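Local structure of Uly1 (Catenovulum maritimum, 7DRQ) at residues P438-H450 with Y459-Y473. The protein is an ulvan lyase of polysaccharide lyase family 24, which cleaves the green-algal polysaccharide ulvan, probably by beta-elimination, and carries bound calcium ions. Residues are numbered along the deposited sequence; the frame is centred on the assembly and turned at random.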
loop_
_atom_site.group_PDB
_atom_site.type_symbol
_atom_site.label_atom_id
_atom_site.label_comp_id
_atom_site.label_asym_id
_atom_site.label_seq_id
_atom_site.Cartn_x
_atom_site.Cartn_y
_atom_site.Cartn_z
ATOM N N PRO A 438 -4.714 26.355 8.308
ATOM C CA PRO A 438 -4.754 27.367 9.366
ATOM C C PRO A 438 -5.510 26.922 10.603
ATOM O O PRO A 438 -6.336 26.007 10.583
ATOM C CB PRO A 438 -5.480 28.536 8.691
ATOM C CG PRO A 438 -6.416 27.861 7.738
ATOM C CD PRO A 438 -5.633 26.672 7.198
ATOM N N VAL A 439 -5.265 27.636 11.683
ATOM C CA VAL A 439 -5.958 27.419 12.925
ATOM C C VAL A 439 -7.445 27.587 12.606
ATOM O O VAL A 439 -7.793 28.401 11.812
ATOM C CB VAL A 439 -5.513 28.480 13.937
ATOM C CG1 VAL A 439 -6.452 28.568 15.094
ATOM C CG2 VAL A 439 -4.073 28.273 14.348
ATOM N N GLY A 440 -8.302 26.797 13.224
ATOM C CA GLY A 440 -9.728 26.829 12.966
ATOM C C GLY A 440 -10.206 25.895 11.875
ATOM O O GLY A 440 -11.422 25.733 11.710
ATOM N N SER A 441 -9.293 25.299 11.111
ATOM C CA SER A 441 -9.662 24.277 10.148
ATOM C C SER A 441 -9.848 22.934 10.862
ATOM O O SER A 441 -9.580 22.792 12.056
ATOM C CB SER A 441 -8.598 24.180 9.051
ATOM O OG SER A 441 -7.318 23.962 9.616
ATOM N N GLN A 442 -10.292 21.930 10.108
ATOM C CA GLN A 442 -10.628 20.647 10.709
ATOM C C GLN A 442 -9.380 19.906 11.180
ATOM O O GLN A 442 -8.260 20.162 10.736
ATOM C CB GLN A 442 -11.382 19.766 9.718
ATOM C CG GLN A 442 -12.692 20.350 9.254
ATOM C CD GLN A 442 -13.199 19.648 8.036
ATOM O OE1 GLN A 442 -13.127 20.179 6.934
ATOM N NE2 GLN A 442 -13.690 18.430 8.215
ATOM N N SER A 443 -9.594 18.951 12.075
ATOM C CA SER A 443 -8.529 18.099 12.587
ATOM C C SER A 443 -8.731 16.685 12.073
ATOM O O SER A 443 -9.848 16.152 12.121
ATOM C CB SER A 443 -8.498 18.101 14.114
ATOM O OG SER A 443 -7.768 19.222 14.580
ATOM N N PHE A 444 -7.650 16.081 11.592
ATOM C CA PHE A 444 -7.693 14.744 11.027
ATOM C C PHE A 444 -6.779 13.816 11.818
ATOM O O PHE A 444 -5.780 14.241 12.407
ATOM C CB PHE A 444 -7.303 14.777 9.536
ATOM C CG PHE A 444 -8.158 15.719 8.727
ATOM C CD1 PHE A 444 -9.423 15.341 8.323
ATOM C CD2 PHE A 444 -7.714 16.997 8.420
ATOM C CE1 PHE A 444 -10.233 16.218 7.590
ATOM C CE2 PHE A 444 -8.507 17.879 7.693
ATOM C CZ PHE A 444 -9.768 17.483 7.274
ATOM N N GLN A 445 -7.155 12.539 11.819
ATOM C CA GLN A 445 -6.544 11.472 12.595
ATOM C C GLN A 445 -5.579 10.630 11.773
ATOM O O GLN A 445 -4.650 10.021 12.331
ATOM C CB GLN A 445 -7.667 10.581 13.139
ATOM C CG GLN A 445 -7.273 9.426 14.004
ATOM C CD GLN A 445 -8.461 8.942 14.814
ATOM O OE1 GLN A 445 -9.342 9.729 15.164
ATOM N NE2 GLN A 445 -8.502 7.646 15.103
ATOM N N LYS A 446 -5.781 10.602 10.462
ATOM C CA LYS A 446 -5.056 9.724 9.549
ATOM C C LYS A 446 -5.303 10.221 8.137
ATOM O O LYS A 446 -6.392 10.694 7.827
ATOM C CB LYS A 446 -5.535 8.274 9.705
ATOM C CG LYS A 446 -4.767 7.241 8.891
ATOM C CD LYS A 446 -5.464 5.875 8.977
ATOM C CE LYS A 446 -4.530 4.737 8.568
ATOM N NZ LYS A 446 -4.082 4.841 7.144
ATOM N N GLY A 447 -4.308 10.097 7.276
ATOM C CA GLY A 447 -4.529 10.421 5.875
ATOM C C GLY A 447 -3.664 9.560 4.989
ATOM O O GLY A 447 -2.598 9.096 5.405
ATOM N N ILE A 448 -4.144 9.313 3.769
ATOM C CA ILE A 448 -3.297 8.725 2.736
ATOM C C ILE A 448 -3.201 9.688 1.563
ATOM O O ILE A 448 -4.151 10.400 1.219
ATOM C CB ILE A 448 -3.770 7.332 2.261
ATOM C CG1 ILE A 448 -5.154 7.394 1.643
ATOM C CG2 ILE A 448 -3.693 6.304 3.401
ATOM C CD1 ILE A 448 -5.629 6.019 1.121
ATOM N N VAL A 449 -2.024 9.689 0.939
ATOM C CA VAL A 449 -1.629 10.675 -0.060
ATOM C C VAL A 449 -1.623 10.026 -1.437
ATOM O O VAL A 449 -1.127 8.904 -1.597
ATOM C CB VAL A 449 -0.230 11.222 0.281
ATOM C CG1 VAL A 449 0.341 12.015 -0.889
ATOM C CG2 VAL A 449 -0.278 12.042 1.562
ATOM N N HIS A 450 -2.153 10.741 -2.433
ATOM C CA HIS A 450 -1.987 10.391 -3.840
ATOM C C HIS A 450 -1.606 11.652 -4.601
ATOM O O HIS A 450 -2.348 12.635 -4.573
ATOM C CB HIS A 450 -3.270 9.782 -4.414
ATOM C CG HIS A 450 -3.157 9.381 -5.854
ATOM N ND1 HIS A 450 -2.475 8.254 -6.255
ATOM C CD2 HIS A 450 -3.643 9.949 -6.982
ATOM C CE1 HIS A 450 -2.533 8.149 -7.571
ATOM N NE2 HIS A 450 -3.243 9.160 -8.037
ATOM N N TYR A 459 -6.654 11.942 1.344
ATOM C CA TYR A 459 -7.834 11.166 1.721
ATOM C C TYR A 459 -7.739 10.980 3.229
ATOM O O TYR A 459 -6.824 10.307 3.717
ATOM C CB TYR A 459 -7.822 9.851 0.938
ATOM C CG TYR A 459 -9.026 8.938 1.044
ATOM C CD1 TYR A 459 -10.198 9.326 1.679
ATOM C CD2 TYR A 459 -8.969 7.659 0.495
ATOM C CE1 TYR A 459 -11.295 8.458 1.762
ATOM C CE2 TYR A 459 -10.041 6.797 0.569
ATOM C CZ TYR A 459 -11.198 7.187 1.206
ATOM O OH TYR A 459 -12.240 6.280 1.256
ATOM N N LEU A 460 -8.661 11.583 3.967
ATOM C CA LEU A 460 -8.437 11.887 5.374
ATOM C C LEU A 460 -9.549 11.356 6.270
ATOM O O LEU A 460 -10.723 11.433 5.914
ATOM C CB LEU A 460 -8.338 13.406 5.559
ATOM C CG LEU A 460 -7.114 14.066 4.932
ATOM C CD1 LEU A 460 -7.401 15.527 4.600
ATOM C CD2 LEU A 460 -5.902 13.951 5.865
ATOM N N LEU A 461 -9.170 10.845 7.442
ATOM C CA LEU A 461 -10.106 10.469 8.501
ATOM C C LEU A 461 -10.212 11.620 9.502
ATOM O O LEU A 461 -9.200 12.047 10.069
ATOM C CB LEU A 461 -9.639 9.199 9.211
ATOM C CG LEU A 461 -10.402 8.758 10.468
ATOM C CD1 LEU A 461 -11.789 8.305 10.116
ATOM C CD2 LEU A 461 -9.647 7.622 11.163
ATOM N N GLU A 462 -11.427 12.115 9.725
ATOM C CA GLU A 462 -11.592 13.237 10.649
ATOM C C GLU A 462 -11.415 12.774 12.087
ATOM O O GLU A 462 -11.895 11.708 12.479
ATOM C CB GLU A 462 -12.963 13.896 10.471
ATOM C CG GLU A 462 -13.191 15.120 11.393
ATOM C CD GLU A 462 -14.414 15.946 10.975
ATOM O OE1 GLU A 462 -15.470 15.347 10.675
ATOM O OE2 GLU A 462 -14.316 17.198 10.929
ATOM N N LYS A 463 -10.717 13.590 12.873
ATOM C CA LYS A 463 -10.436 13.282 14.262
ATOM C C LYS A 463 -11.670 13.504 15.129
ATOM O O LYS A 463 -12.578 14.265 14.789
ATOM C CB LYS A 463 -9.294 14.148 14.784
ATOM C CG LYS A 463 -8.408 13.424 15.777
ATOM C CD LYS A 463 -7.070 14.116 15.914
ATOM C CE LYS A 463 -7.110 15.122 17.045
ATOM N NZ LYS A 463 -6.900 14.469 18.367
ATOM N N GLY A 464 -11.693 12.818 16.264
ATOM C CA GLY A 464 -12.728 13.040 17.252
ATOM C C GLY A 464 -13.980 12.220 17.066
ATOM O O GLY A 464 -14.941 12.407 17.827
ATOM N N GLY A 465 -14.015 11.328 16.085
ATOM C CA GLY A 465 -15.177 10.482 15.907
ATOM C C GLY A 465 -15.398 9.561 17.095
ATOM O O GLY A 465 -14.551 9.382 17.973
ATOM N N ALA A 466 -16.587 8.965 17.118
ATOM C CA ALA A 466 -16.937 7.990 18.137
ATOM C C ALA A 466 -17.548 6.761 17.477
ATOM O O ALA A 466 -18.152 6.844 16.402
ATOM C CB ALA A 466 -17.910 8.582 19.169
ATOM N N GLY A 467 -17.373 5.620 18.127
ATOM C CA GLY A 467 -17.937 4.385 17.620
ATOM C C GLY A 467 -17.243 3.868 16.365
ATOM O O GLY A 467 -16.127 4.260 16.008
ATOM N N ASP A 468 -17.951 2.983 15.668
ATOM C CA ASP A 468 -17.385 2.257 14.536
ATOM C C ASP A 468 -17.800 2.842 13.186
ATOM O O ASP A 468 -17.650 2.172 12.155
ATOM C CB ASP A 468 -17.754 0.773 14.636
ATOM C CG ASP A 468 -19.256 0.540 14.717
ATOM O OD1 ASP A 468 -20.027 1.497 14.527
ATOM O OD2 ASP A 468 -19.671 -0.616 14.953
ATOM N N LYS A 469 -18.310 4.073 13.177
ATOM C CA LYS A 469 -18.649 4.804 11.960
ATOM C C LYS A 469 -18.067 6.205 12.066
ATOM O O LYS A 469 -18.430 6.966 12.970
ATOM C CB LYS A 469 -20.164 4.875 11.748
ATOM C CG LYS A 469 -20.804 3.532 11.407
ATOM C CD LYS A 469 -22.331 3.617 11.460
ATOM C CE LYS A 469 -22.839 3.700 12.900
ATOM N NZ LYS A 469 -22.582 2.436 13.677
ATOM N N ARG A 470 -17.177 6.553 11.142
ATOM C CA ARG A 470 -16.466 7.824 11.214
ATOM C C ARG A 470 -16.572 8.552 9.885
ATOM O O ARG A 470 -17.059 8.013 8.883
ATOM C CB ARG A 470 -14.992 7.618 11.582
ATOM C CG ARG A 470 -14.773 6.751 12.808
ATOM C CD ARG A 470 -14.796 7.570 14.069
ATOM N NE ARG A 470 -14.813 6.760 15.286
ATOM C CZ ARG A 470 -13.799 6.670 16.144
ATOM N NH1 ARG A 470 -12.666 7.329 15.921
ATOM N NH2 ARG A 470 -13.926 5.935 17.238
ATOM N N THR A 471 -16.069 9.782 9.869
ATOM C CA THR A 471 -16.218 10.674 8.727
ATOM C C THR A 471 -14.882 10.828 8.014
ATOM O O THR A 471 -13.859 11.085 8.656
ATOM C CB THR A 471 -16.744 12.044 9.171
ATOM O OG1 THR A 471 -18.062 11.884 9.717
ATOM C CG2 THR A 471 -16.814 12.999 7.985
ATOM N N THR A 472 -14.898 10.678 6.689
ATOM C CA THR A 472 -13.714 10.878 5.874
ATOM C C THR A 472 -13.943 12.015 4.892
ATOM O O THR A 472 -15.075 12.306 4.492
ATOM C CB THR A 472 -13.322 9.610 5.089
ATOM O OG1 THR A 472 -14.439 9.204 4.304
ATOM C CG2 THR A 472 -12.955 8.493 6.043
ATOM N N TYR A 473 -12.837 12.637 4.499
ATOM C CA TYR A 473 -12.831 13.767 3.593
ATOM C C TYR A 473 -11.790 13.534 2.514
ATOM O O TYR A 473 -10.818 12.802 2.710
ATOM C CB TYR A 473 -12.486 15.073 4.316
ATOM C CG TYR A 473 -13.663 15.645 5.055
ATOM C CD1 TYR A 473 -13.961 15.231 6.340
ATOM C CD2 TYR A 473 -14.491 16.578 4.450
ATOM C CE1 TYR A 473 -15.055 15.746 7.018
ATOM C CE2 TYR A 473 -15.582 17.096 5.117
ATOM C CZ TYR A 473 -15.858 16.675 6.395
ATOM O OH TYR A 473 -16.951 17.196 7.063
HETATM O O HOH W 1 -12.540 18.597 12.586
HETATM O O HOH W 2 -11.940 9.880 14.569
HETATM O O HOH W 3 -10.269 10.981 17.446
HETATM O O HOH W 4 -10.371 6.972 17.837
#
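F444 lays its ring against L460, just before the chain turns a corner at Q445. Beyond the corner, strands 446-450 and 459-462 run antiparallel, their axes 4.6 Å apart. I448 and Y459, bonded in both directions, set the register, and G447 with L460 is the adjoining non-hydrogen-bonded pair; L461 N also gives to K446 O. Past the corner, the bonds K463 N to S443 O and Q445 N to L461 O bracket the non-hydrogen-bonded pair F444-E462, whose side chains diverge.

The apolar contacts follow. L460 CD1 sits almost squarely over the F444 ring, 3.9 Å from its centroid, a CH-pi contact that suits a flat aromatic face to a leucine methyl; Y473 CD1 lies at the ring's edge. With CG anti to the carbonyl carbon (chi1 -56°), the F444 ring comes over the L460 side chain; an alanine here would probably open a gap beside L460 and deprive its methyl of the aromatic face. G447 suits its place because a CB there would collide with L460 CD2. I448 CG1 packs 3.7 Å from Y459 CB.

The Q442 amide, nearly perpendicular to the Y473 ring, places NE2 over one face, nearer its margin than its middle. From there its N-H can still reach a carboxylate: NE2 donates to E462 OE2 at 3.0 Å, from above the carboxylate plane. The same oxygen takes a water bound to S443 N.

Separately, Q445 OE1, a carbonyl able to accept twice, takes two waters, one also linking E462 O, G465 N and R470 NH1.

Strands 444-452 and 455-462 thus form a beta hairpin; 469-478 and outermost 3-15 complete a four-stranded antiparallel sheet, consistent with a beta-propeller ring closed by its N-terminal strand.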